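Local coordinates for Fe(2+) transporter FeoB (Methanocaldococcus jannaschii, PDB 2WJI), which probably transports ferrous iron across the cell membrane in a GTP-driven uptake system, this chain being its nucleotide-binding G domain, at residues 44-48 with 156-160. Residues are numbered along the deposited sequence; the frame is centred on the assembly and turned at random.
Sequences EFEYN and KKAIS
Lys156 meets both aromatic residues of strand 42-47, Phe45 and Tyr47, where the C-terminal helix 152-162 packs across this outermost strand of the P-loop GTPase sheet; the axes of strand segment 44-47 and helix segment 156-160 approach to 9.5 Å at 82°. The extended Lys156 chain runs antiparallel alongside the Phe45 side chain, with CG 3.6 Å from Phe45 CE1 and CE near Phe45 CD1. Lys156 CG stands anti to its carbonyl carbon, which sends the chain along the ring until NZ reaches a water that also donates to Glu46 O. Leu23 of helix 16-24 touches both Phe45 and Lys156. The Tyr47 ring, carried toward the helix with CG anti to the backbone N (chi1 -179°), sets one face over the Lys156-Lys157 peptide: Lys156 O lies 3.9 Å above the ring plane, displaced from the ring centre, and Lys157 N is over the same ring. At Lys157 the touching atom is CB, 3.5 Å from Tyr47 OH, before the chain leads away. Replacing Tyr47 with alanine would probably uncover Lys156 O and the backbone of Lys157 on this side and open a gap beside Ser160. Ile159 brings CD1 to the edge of the Phe45 ring, 4.1 Å from CZ, and the same side chain touches Val86 and Leu112 of other sheet strands. Ser160 closes the contact: OG lies 3.4 Å from Tyr47 CE2 while donating to Lys157 O at 2.8 Å, tilted 26° from that carbonyl's plane.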
loop_
_atom_site.group_PDB
_atom_site.type_symbol
_atom_site.label_atom_id
_atom_site.label_comp_id
_atom_site.label_asym_id
_atom_site.label_seq_id
_atom_site.Cartn_x
_atom_site.Cartn_y
_atom_site.Cartn_z
ATOM N N GLU A 44 -7.176 -12.206 -1.990
ATOM C CA GLU A 44 -6.749 -12.505 -0.631
ATOM C C GLU A 44 -5.453 -13.308 -0.610
ATOM O O GLU A 44 -5.080 -13.932 -1.606
ATOM C CB GLU A 44 -7.854 -13.263 0.123
ATOM C CG GLU A 44 -8.211 -14.612 -0.489
ATOM C CD GLU A 44 -9.309 -15.357 0.267
ATOM O OE1 GLU A 44 -9.158 -16.576 0.476
ATOM O OE2 GLU A 44 -10.321 -14.732 0.648
ATOM N N PHE A 45 -4.760 -13.264 0.526
ATOM C CA PHE A 45 -3.677 -14.193 0.816
ATOM C C PHE A 45 -3.792 -14.670 2.255
ATOM O O PHE A 45 -4.498 -14.074 3.066
ATOM C CB PHE A 45 -2.305 -13.557 0.589
ATOM C CG PHE A 45 -2.006 -12.403 1.505
ATOM C CD1 PHE A 45 -1.331 -12.608 2.695
ATOM C CD2 PHE A 45 -2.380 -11.110 1.163
ATOM C CE1 PHE A 45 -1.045 -11.549 3.536
ATOM C CE2 PHE A 45 -2.093 -10.049 1.998
ATOM C CZ PHE A 45 -1.426 -10.274 3.191
ATOM N N GLU A 46 -3.089 -15.752 2.558
ATOM C CA GLU A 46 -3.083 -16.341 3.885
ATOM C C GLU A 46 -1.692 -16.111 4.463
ATOM O O GLU A 46 -0.709 -16.208 3.748
ATOM C CB GLU A 46 -3.343 -17.839 3.746
ATOM C CG GLU A 46 -4.019 -18.499 4.919
ATOM C CD GLU A 46 -4.777 -19.743 4.492
ATOM O OE1 GLU A 46 -5.846 -19.602 3.852
ATOM O OE2 GLU A 46 -4.297 -20.858 4.792
ATOM N N TYR A 47 -1.602 -15.776 5.744
ATOM C CA TYR A 47 -0.296 -15.677 6.393
ATOM C C TYR A 47 -0.372 -16.061 7.871
ATOM O O TYR A 47 -1.174 -15.519 8.621
ATOM C CB TYR A 47 0.307 -14.277 6.236
ATOM C CG TYR A 47 1.672 -14.160 6.884
ATOM C CD1 TYR A 47 2.816 -14.588 6.223
ATOM C CD2 TYR A 47 1.813 -13.626 8.157
ATOM C CE1 TYR A 47 4.067 -14.486 6.812
ATOM C CE2 TYR A 47 3.055 -13.520 8.754
ATOM C CZ TYR A 47 4.178 -13.951 8.080
ATOM O OH TYR A 47 5.413 -13.849 8.677
ATOM N N ASN A 48 0.478 -16.995 8.280
ATOM C CA ASN A 48 0.482 -17.505 9.650
ATOM C C ASN A 48 -0.903 -17.807 10.189
ATOM O O ASN A 48 -1.283 -17.323 11.251
ATOM C CB ASN A 48 1.212 -16.550 10.599
ATOM C CG ASN A 48 1.542 -17.196 11.932
ATOM O OD1 ASN A 48 1.468 -18.419 12.077
ATOM N ND2 ASN A 48 1.913 -16.380 12.913
ATOM N N LYS A 156 3.855 -9.019 3.837
ATOM C CA LYS A 156 2.843 -9.888 4.447
ATOM C C LYS A 156 3.015 -9.950 5.959
ATOM O O LYS A 156 2.044 -10.009 6.715
ATOM C CB LYS A 156 2.899 -11.300 3.872
ATOM C CG LYS A 156 2.373 -11.426 2.452
ATOM C CD LYS A 156 2.581 -12.852 1.957
ATOM C CE LYS A 156 1.875 -13.101 0.638
ATOM N NZ LYS A 156 2.169 -14.477 0.141
ATOM N N LYS A 157 4.262 -9.933 6.405
ATOM C CA LYS A 157 4.536 -10.039 7.826
ATOM C C LYS A 157 4.192 -8.745 8.546
ATOM O O LYS A 157 3.578 -8.768 9.615
ATOM C CB LYS A 157 5.995 -10.428 8.076
ATOM C CG LYS A 157 6.407 -10.410 9.537
ATOM C CD LYS A 157 7.792 -11.020 9.720
ATOM C CE LYS A 157 8.505 -10.432 10.930
ATOM N NZ LYS A 157 7.872 -10.823 12.219
ATOM N N ALA A 158 4.599 -7.622 7.964
ATOM C CA ALA A 158 4.317 -6.321 8.541
ATOM C C ALA A 158 2.821 -6.108 8.618
ATOM O O ALA A 158 2.315 -5.587 9.611
ATOM C CB ALA A 158 4.967 -5.219 7.725
ATOM N N ILE A 159 2.108 -6.516 7.570
ATOM C CA ILE A 159 0.642 -6.434 7.577
ATOM C C ILE A 159 0.023 -7.206 8.752
ATOM O O ILE A 159 -0.780 -6.671 9.518
ATOM C CB ILE A 159 0.040 -6.945 6.247
ATOM C CG1 ILE A 159 0.326 -5.956 5.124
ATOM C CG2 ILE A 159 -1.457 -7.176 6.380
ATOM C CD1 ILE A 159 -0.171 -6.417 3.757
ATOM N N SER A 160 0.398 -8.465 8.906
ATOM C CA SER A 160 -0.199 -9.295 9.954
ATOM C C SER A 160 0.027 -8.764 11.377
ATOM O O SER A 160 -0.724 -9.083 12.285
ATOM C CB SER A 160 0.321 -10.730 9.855
ATOM O OG SER A 160 1.670 -10.777 10.255
HETATM O O HOH W 1 0.435 -16.160 1.456
#